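Local coordinates for soluble lytic murein transglycosylase (Pseudomonas aeruginosa, PDB 5OHU), which turns over bacterial cell-wall peptidoglycan as a lytic transglycosylase, cutting glycan strands both at their ends and internally, at residues R184-A189 with V241-R246; T526-S531 with I536-T541. All blocks are in the same frame, centred on the assembly; numbering follows the deposited sequence.

Contact 1 of 2, residues R184-A189 with V241-R246; sequences RLKLAA and VGLGLR. With PO4 (phosphate ion), chain B.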
ATOM      1  N   ARG A 184     -10.694  24.374   4.781  1.00 21.38           N
ATOM      2  CA  ARG A 184     -11.270  23.182   4.183  1.00 16.28           C
ATOM      3  C   ARG A 184     -11.324  23.314   2.669  1.00 13.00           C
ATOM      4  O   ARG A 184     -11.120  22.336   1.942  1.00 19.63           O
ATOM      5  CB  ARG A 184     -12.662  22.902   4.754  1.00 13.18           C
ATOM      6  CG  ARG A 184     -13.130  21.500   4.383  1.00 19.36           C
ATOM      7  CD  ARG A 184     -14.581  21.254   4.704  1.00 17.85           C
ATOM      8  NE  ARG A 184     -14.945  19.899   4.338  1.00 20.73           N
ATOM      9  CZ  ARG A 184     -16.182  19.406   4.374  1.00 19.54           C
ATOM     10  NH1 ARG A 184     -17.204  20.158   4.768  1.00 14.84           N
ATOM     11  NH2 ARG A 184     -16.390  18.154   4.013  1.00 16.75           N
ATOM     12  N   LEU A 185     -11.605  24.518   2.178  1.00 19.16           N
ATOM     13  CA  LEU A 185     -11.536  24.776   0.745  1.00 16.16           C
ATOM     14  C   LEU A 185     -10.188  24.348   0.187  1.00 18.27           C
ATOM     15  O   LEU A 185     -10.117  23.639  -0.820  1.00 16.98           O
ATOM     16  CB  LEU A 185     -11.808  26.259   0.499  1.00 25.82           C
ATOM     17  CG  LEU A 185     -11.709  26.951  -0.864  1.00 29.81           C
ATOM     18  CD1 LEU A 185     -12.005  26.047  -2.008  1.00 19.85           C
ATOM     19  CD2 LEU A 185     -12.708  28.109  -0.856  1.00 29.14           C
ATOM     20  N   LYS A 186      -9.106  24.734   0.859  1.00 25.62           N
ATOM     21  CA  LYS A 186      -7.772  24.370   0.404  1.00 23.42           C
ATOM     22  C   LYS A 186      -7.614  22.850   0.349  1.00 29.25           C
ATOM     23  O   LYS A 186      -7.134  22.296  -0.655  1.00 19.12           O
ATOM     24  CB  LYS A 186      -6.754  25.022   1.336  1.00 19.82           C
ATOM     25  CG  LYS A 186      -5.303  24.913   0.932  1.00 32.95           C
ATOM     26  CD  LYS A 186      -4.429  25.764   1.860  1.00 40.09           C
ATOM     27  CE  LYS A 186      -3.080  25.107   2.126  1.00 48.11           C
ATOM     28  NZ  LYS A 186      -2.175  25.980   2.924  1.00 50.11           N
ATOM     29  N   LEU A 187      -8.069  22.156   1.402  1.00 24.05           N
ATOM     30  CA  LEU A 187      -7.992  20.699   1.438  1.00 17.38           C
ATOM     31  C   LEU A 187      -8.822  20.073   0.330  1.00 18.57           C
ATOM     32  O   LEU A 187      -8.420  19.061  -0.258  1.00 18.87           O
ATOM     33  CB  LEU A 187      -8.470  20.187   2.794  1.00 18.09           C
ATOM     34  CG  LEU A 187      -7.591  20.632   3.951  1.00 21.73           C
ATOM     35  CD1 LEU A 187      -8.225  20.281   5.297  1.00 17.43           C
ATOM     36  CD2 LEU A 187      -6.235  19.968   3.796  1.00 17.31           C
ATOM     37  N   ALA A 188     -10.001  20.639   0.058  1.00 17.22           N
ATOM     38  CA  ALA A 188     -10.836  20.104  -1.008  1.00 15.48           C
ATOM     39  C   ALA A 188     -10.172  20.314  -2.361  1.00 23.35           C
ATOM     40  O   ALA A 188     -10.237  19.443  -3.241  1.00 19.09           O
ATOM     41  CB  ALA A 188     -12.219  20.758  -0.973  1.00 12.78           C
ATOM     42  N   ALA A 189      -9.527  21.469  -2.544  1.00 18.17           N
ATOM     43  CA  ALA A 189      -8.837  21.734  -3.798  1.00 15.98           C
ATOM     44  C   ALA A 189      -7.650  20.801  -3.963  1.00 18.89           C
ATOM     45  O   ALA A 189      -7.402  20.298  -5.065  1.00 22.88           O
ATOM     46  CB  ALA A 189      -8.396  23.200  -3.852  1.00 23.64           C
ATOM     47  N   VAL A 241      -1.444  30.688  -4.641  1.00 17.60           N
ATOM     48  CA  VAL A 241      -0.239  30.457  -5.425  1.00 14.95           C
ATOM     49  C   VAL A 241       0.499  29.223  -4.922  1.00 13.00           C
ATOM     50  O   VAL A 241       0.967  28.399  -5.717  1.00 16.44           O
ATOM     51  CB  VAL A 241       0.635  31.722  -5.407  1.00 13.61           C
ATOM     52  CG1 VAL A 241       2.045  31.421  -5.888  1.00 13.47           C
ATOM     53  CG2 VAL A 241      -0.026  32.794  -6.271  1.00 19.08           C
ATOM     54  N   GLY A 242       0.572  29.049  -3.605  1.00 18.49           N
ATOM     55  CA  GLY A 242       1.302  27.910  -3.075  1.00 12.74           C
ATOM     56  C   GLY A 242       0.671  26.593  -3.463  1.00 19.44           C
ATOM     57  O   GLY A 242       1.369  25.633  -3.808  1.00 24.30           O
ATOM     58  N   LEU A 243      -0.664  26.529  -3.419  1.00 17.92           N
ATOM     59  CA  LEU A 243      -1.359  25.333  -3.876  1.00 15.41           C
ATOM     60  C   LEU A 243      -1.046  25.063  -5.338  1.00 19.04           C
ATOM     61  O   LEU A 243      -0.734  23.925  -5.724  1.00 19.25           O
ATOM     62  CB  LEU A 243      -2.869  25.479  -3.658  1.00 19.06           C
ATOM     63  CG  LEU A 243      -3.667  24.204  -3.960  1.00 26.56           C
ATOM     64  CD1 LEU A 243      -4.711  23.990  -2.884  1.00 30.46           C
ATOM     65  CD2 LEU A 243      -4.323  24.300  -5.316  1.00 27.22           C
ATOM     66  N   GLY A 244      -1.096  26.111  -6.163  1.00 12.41           N
ATOM     67  CA  GLY A 244      -0.823  25.929  -7.579  1.00 12.40           C
ATOM     68  C   GLY A 244       0.599  25.476  -7.854  1.00 12.18           C
ATOM     69  O   GLY A 244       0.832  24.615  -8.703  1.00 14.81           O
ATOM     70  N   LEU A 245       1.572  26.022  -7.124  1.00 23.17           N
ATOM     71  CA  LEU A 245       2.945  25.587  -7.364  1.00 21.73           C
ATOM     72  C   LEU A 245       3.156  24.145  -6.939  1.00 17.85           C
ATOM     73  O   LEU A 245       3.884  23.402  -7.605  1.00 15.48           O
ATOM     74  CB  LEU A 245       3.950  26.492  -6.663  1.00 12.22           C
ATOM     75  CG  LEU A 245       3.925  27.927  -7.158  1.00 12.52           C
ATOM     76  CD1 LEU A 245       4.538  28.873  -6.140  1.00 17.23           C
ATOM     77  CD2 LEU A 245       4.657  27.973  -8.469  1.00 12.48           C
ATOM     78  N   ARG A 246       2.521  23.726  -5.844  1.00 18.29           N
ATOM     79  CA  ARG A 246       2.640  22.328  -5.424  1.00 18.83           C
ATOM     80  C   ARG A 246       2.005  21.404  -6.447  1.00 23.09           C
ATOM     81  O   ARG A 246       2.547  20.334  -6.754  1.00 30.44           O
ATOM     82  CB  ARG A 246       1.999  22.126  -4.046  1.00 22.93           C
ATOM     83  CG  ARG A 246       3.025  22.107  -2.906  1.00 34.00           C
ATOM     84  CD  ARG A 246       2.635  23.008  -1.759  1.00 43.97           C
ATOM     85  NE  ARG A 246       1.229  22.861  -1.392  1.00 57.32           N
ATOM     86  CZ  ARG A 246       0.495  23.814  -0.819  1.00 64.35           C
ATOM     87  NH1 ARG A 246       1.034  25.001  -0.540  1.00 65.83           N
ATOM     88  NH2 ARG A 246      -0.780  23.570  -0.536  1.00 59.42           N
TER
HETATM   89  P   PO4 B 701     -20.269  17.988   4.174  1.00 47.47           P
HETATM   90  O1  PO4 B 701     -21.169  18.079   2.971  1.00 51.20           O
HETATM   91  O2  PO4 B 701     -19.049  17.178   3.828  1.00 34.88           O
HETATM   92  O3  PO4 B 701     -19.891  19.385   4.606  1.00 47.35           O
HETATM   93  O4  PO4 B 701     -20.997  17.308   5.308  1.00 56.00           O
HETATM   94  O   HOH W   1      -1.031  26.525   0.224  1.00 55.74           O

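Contact 2 of 2, residues T526-S531 with I536-T541; sequences TAKETS and IPLAST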
ATOM      1  N   THR A 526      -3.697  -7.544 -23.034  1.00 32.54           N
ATOM      2  CA  THR A 526      -2.337  -8.056 -23.153  1.00 32.75           C
ATOM      3  C   THR A 526      -2.337  -9.546 -23.476  1.00 34.39           C
ATOM      4  O   THR A 526      -1.582 -10.006 -24.344  1.00 31.17           O
ATOM      5  CB  THR A 526      -1.569  -7.810 -21.853  1.00 36.28           C
ATOM      6  OG1 THR A 526      -1.550  -6.409 -21.556  1.00 39.19           O
ATOM      7  CG2 THR A 526      -0.135  -8.345 -21.958  1.00 26.29           C
ATOM      8  N   ALA A 527      -3.175 -10.320 -22.779  1.00 26.44           N
ATOM      9  CA  ALA A 527      -3.199 -11.758 -23.010  1.00 23.80           C
ATOM     10  C   ALA A 527      -3.671 -12.086 -24.420  1.00 27.37           C
ATOM     11  O   ALA A 527      -3.139 -13.002 -25.055  1.00 25.28           O
ATOM     12  CB  ALA A 527      -4.081 -12.453 -21.966  1.00 22.75           C
ATOM     13  N   LYS A 528      -4.666 -11.356 -24.937  1.00 31.48           N
ATOM     14  CA  LYS A 528      -5.158 -11.693 -26.271  1.00 31.35           C
ATOM     15  C   LYS A 528      -4.129 -11.353 -27.345  1.00 28.32           C
ATOM     16  O   LYS A 528      -3.982 -12.104 -28.314  1.00 27.99           O
ATOM     17  CB  LYS A 528      -6.494 -10.996 -26.541  1.00 40.21           C
ATOM     18  CG  LYS A 528      -7.661 -11.604 -25.767  1.00 55.16           C
ATOM     19  CD  LYS A 528      -9.036 -11.031 -26.163  1.00 61.31           C
ATOM     20  CE  LYS A 528      -9.412  -9.814 -25.322  1.00 65.76           C
ATOM     21  NZ  LYS A 528     -10.839  -9.419 -25.515  1.00 69.09           N
ATOM     22  N   GLU A 529      -3.396 -10.251 -27.178  1.00 25.60           N
ATOM     23  CA  GLU A 529      -2.359  -9.883 -28.136  1.00 36.71           C
ATOM     24  C   GLU A 529      -1.218 -10.893 -28.127  1.00 37.85           C
ATOM     25  O   GLU A 529      -0.741 -11.315 -29.190  1.00 32.73           O
ATOM     26  CB  GLU A 529      -1.839  -8.478 -27.826  1.00 47.84           C
ATOM     27  CG  GLU A 529      -2.652  -7.359 -28.470  1.00 66.18           C
ATOM     28  CD  GLU A 529      -2.488  -6.015 -27.770  1.00 76.76           C
ATOM     29  OE1 GLU A 529      -3.387  -5.154 -27.925  1.00 78.15           O
ATOM     30  OE2 GLU A 529      -1.472  -5.820 -27.062  1.00 73.69           O
ATOM     31  N   THR A 530      -0.760 -11.277 -26.929  1.00 28.33           N
ATOM     32  CA  THR A 530       0.258 -12.315 -26.798  1.00 29.76           C
ATOM     33  C   THR A 530      -0.200 -13.605 -27.459  1.00 30.66           C
ATOM     34  O   THR A 530       0.562 -14.249 -28.196  1.00 28.21           O
ATOM     35  CB  THR A 530       0.564 -12.548 -25.319  1.00 27.63           C
ATOM     36  OG1 THR A 530       1.000 -11.319 -24.731  1.00 29.11           O
ATOM     37  CG2 THR A 530       1.660 -13.592 -25.153  1.00 27.20           C
ATOM     38  N   SER A 531      -1.461 -13.966 -27.239  1.00 27.64           N
ATOM     39  CA  SER A 531      -2.032 -15.158 -27.853  1.00 28.42           C
ATOM     40  C   SER A 531      -1.942 -15.100 -29.373  1.00 26.93           C
ATOM     41  O   SER A 531      -1.591 -16.089 -30.024  1.00 28.53           O
ATOM     42  CB  SER A 531      -3.481 -15.315 -27.393  1.00 21.31           C
ATOM     43  OG  SER A 531      -4.172 -16.257 -28.189  1.00 31.26           O
ATOM     44  N   ILE A 536      -0.615 -19.053 -29.529  1.00 30.61           N
ATOM     45  CA  ILE A 536      -1.004 -19.808 -28.338  1.00 33.01           C
ATOM     46  C   ILE A 536      -2.513 -19.678 -28.163  1.00 32.85           C
ATOM     47  O   ILE A 536      -2.998 -18.543 -27.993  1.00 31.96           O
ATOM     48  CB  ILE A 536      -0.261 -19.317 -27.096  1.00 32.53           C
ATOM     49  CG1 ILE A 536       1.245 -19.526 -27.248  1.00 30.14           C
ATOM     50  CG2 ILE A 536      -0.788 -20.011 -25.841  1.00 26.59           C
ATOM     51  CD1 ILE A 536       2.046 -18.863 -26.151  1.00 31.51           C
ATOM     52  N   PRO A 537      -3.273 -20.766 -28.164  1.00 35.78           N
ATOM     53  CA  PRO A 537      -4.736 -20.662 -28.097  1.00 35.88           C
ATOM     54  C   PRO A 537      -5.216 -20.075 -26.780  1.00 41.01           C
ATOM     55  O   PRO A 537      -4.735 -20.441 -25.706  1.00 44.80           O
ATOM     56  CB  PRO A 537      -5.207 -22.114 -28.251  1.00 33.94           C
ATOM     57  CG  PRO A 537      -4.064 -22.827 -28.921  1.00 33.94           C
ATOM     58  CD  PRO A 537      -2.826 -22.156 -28.381  1.00 36.40           C
ATOM     59  N   LEU A 538      -6.194 -19.172 -26.876  1.00 41.22           N
ATOM     60  CA  LEU A 538      -6.831 -18.556 -25.714  1.00 40.35           C
ATOM     61  C   LEU A 538      -8.325 -18.467 -25.993  1.00 51.22           C
ATOM     62  O   LEU A 538      -8.756 -17.606 -26.766  1.00 53.19           O
ATOM     63  CB  LEU A 538      -6.255 -17.171 -25.433  1.00 32.26           C
ATOM     64  CG  LEU A 538      -6.968 -16.398 -24.321  1.00 30.29           C
ATOM     65  CD1 LEU A 538      -6.909 -17.197 -23.038  1.00 26.61           C
ATOM     66  CD2 LEU A 538      -6.364 -15.002 -24.139  1.00 26.35           C
ATOM     67  N   ALA A 539      -9.111 -19.337 -25.351  1.00 57.82           N
ATOM     68  CA  ALA A 539     -10.547 -19.400 -25.633  1.00 60.09           C
ATOM     69  C   ALA A 539     -11.272 -18.139 -25.173  1.00 59.65           C
ATOM     70  O   ALA A 539     -12.111 -17.602 -25.907  1.00 55.89           O
ATOM     71  CB  ALA A 539     -11.162 -20.634 -24.974  1.00 60.02           C
ATOM     72  N   SER A 540     -10.968 -17.652 -23.971  1.00 56.62           N
ATOM     73  CA  SER A 540     -11.595 -16.444 -23.449  1.00 48.63           C
ATOM     74  C   SER A 540     -10.701 -15.855 -22.369  1.00 45.17           C
ATOM     75  O   SER A 540      -9.799 -16.517 -21.855  1.00 47.66           O
ATOM     76  CB  SER A 540     -12.988 -16.730 -22.881  1.00 48.75           C
ATOM     77  OG  SER A 540     -12.902 -17.451 -21.662  1.00 42.89           O
ATOM     78  N   THR A 541     -10.983 -14.596 -22.019  1.00 42.82           N
ATOM     79  CA  THR A 541     -10.362 -13.985 -20.847  1.00 47.27           C
ATOM     80  C   THR A 541     -10.533 -14.860 -19.610  1.00 47.01           C
ATOM     81  O   THR A 541      -9.633 -14.938 -18.766  1.00 46.70           O
ATOM     82  CB  THR A 541     -10.960 -12.594 -20.603  1.00 52.89           C
ATOM     83  OG1 THR A 541     -10.564 -11.708 -21.656  1.00 59.77           O
ATOM     84  CG2 THR A 541     -10.494 -12.014 -19.266  1.00 55.29           C
TER

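Contact 1 of 2, residues R184-A189 with V241-R246
A water links Arg246 NH1 and Lys186 NZ across the gap between two helices. The water lies at the guanidinium edge, in its plane, and accepts a 2.7 Å bond from Arg246 NH1. The bond from Lys186 NZ to the same water is weak, at 3.0 Å. The helices 178-190 and 235-251 belong to the all-helical solenoid of the protein, consistent with the ring-like superhelix known from Slt70-type enzymes. They run nearly parallel, at 17°, with their segment axes 11.2 Å apart, so side chains must span the gap. Helix 208-219 packs against both, its Ala218 touching Ala189 and Leu243.

Leu243 supplies the apolar part. Its first torsion (chi1 -173°) sets CG anti to the backbone N, and the side chain reaches across. There Leu243 CD1 lies 3.7 Å from Lys186 O and 3.9 Å from Ala189 CB. The Lys186 and Leu243 side chains run alongside in opposite senses. Lys186 instead lies roughly perpendicular to Arg246, with Lys186 CE 3.8 Å from Arg246 NH2, near the guanidinium plane. The two positive ends are close, but each is paired with an acid of the opposite helix, Lys186 with Asp239 and Arg246 with Glu190. Lys186 NZ also forms a salt bridge with a second phosphate ion.

Arg184 turns the other way and packs on Trp153 in a cation-pi contact. Val155 O and Lys157 O take further bonds from it. Its extended chain carries the guanidinium edge to a phosphate, probably from the crystallisation liquor, with Arg184 NH1 and NH2 each 2.8 Å from PO4 O3 and O2 respectively.

Contact 2 of 2, residues T526-S531 with I536-T541
Ile536 gives the first link back to the helix, as its N donates a weak 3.2 Å bond to Ser531 O. Its own carbonyl is held more firmly. Ser531 OG donates to Ile536 O at 2.6 Å, and the hydroxyl meets the carbonyl almost head-on, with a C=O...OG angle of 167°. Ser531 can do this because OG stands anti to its backbone N (chi1 166°), so backbone and side chain of one serine both meet Ile536. The Ile536 side chain turns to Leu553 of helix 547-564. After Pro537 the chain turns Leu538 toward the helix. Leu538 CB rests 3.6 Å from Ser531 OG, and its CD2 reaches the turn before. That methyl lies 4.1 Å from Ala527 CB and 4.0 Å from Lys528 CG, where the leucine side chain is set nearly square to that of Lys528. Ala539 N is held by Gln543 OE1 farther along the loop. Thr541 comes last, with its OG1 4.3 Å from Lys528 CE, a loose approach at the end of the contact. The segment is the loop after helix 524-534; it doubles back along that helix before helix 547-564, within the lysozyme-like transglycosylase SLT domain.

How the contacts relate
The two contacts lie in different parts of the chain, with centres 45 Å apart, nearest atoms about 31 Å apart and no shared elements. Contact 1 is partly buried and joins two nearly parallel helices that are distant in sequence. Contact 2 is a surface contact, where a helix meets the loop that follows it. Their chemistry differs accordingly. No direct hydrogen bond joins the two segments of contact 1, which relies on leucine packing, a bridging water and salt bridges to acids just beyond the segments. Contact 2 uses direct bonds between a serine and the loop backbone, with one leucine as its apolar piece. Contact 1 belongs to the helical solenoid, contact 2 to the SLT domain.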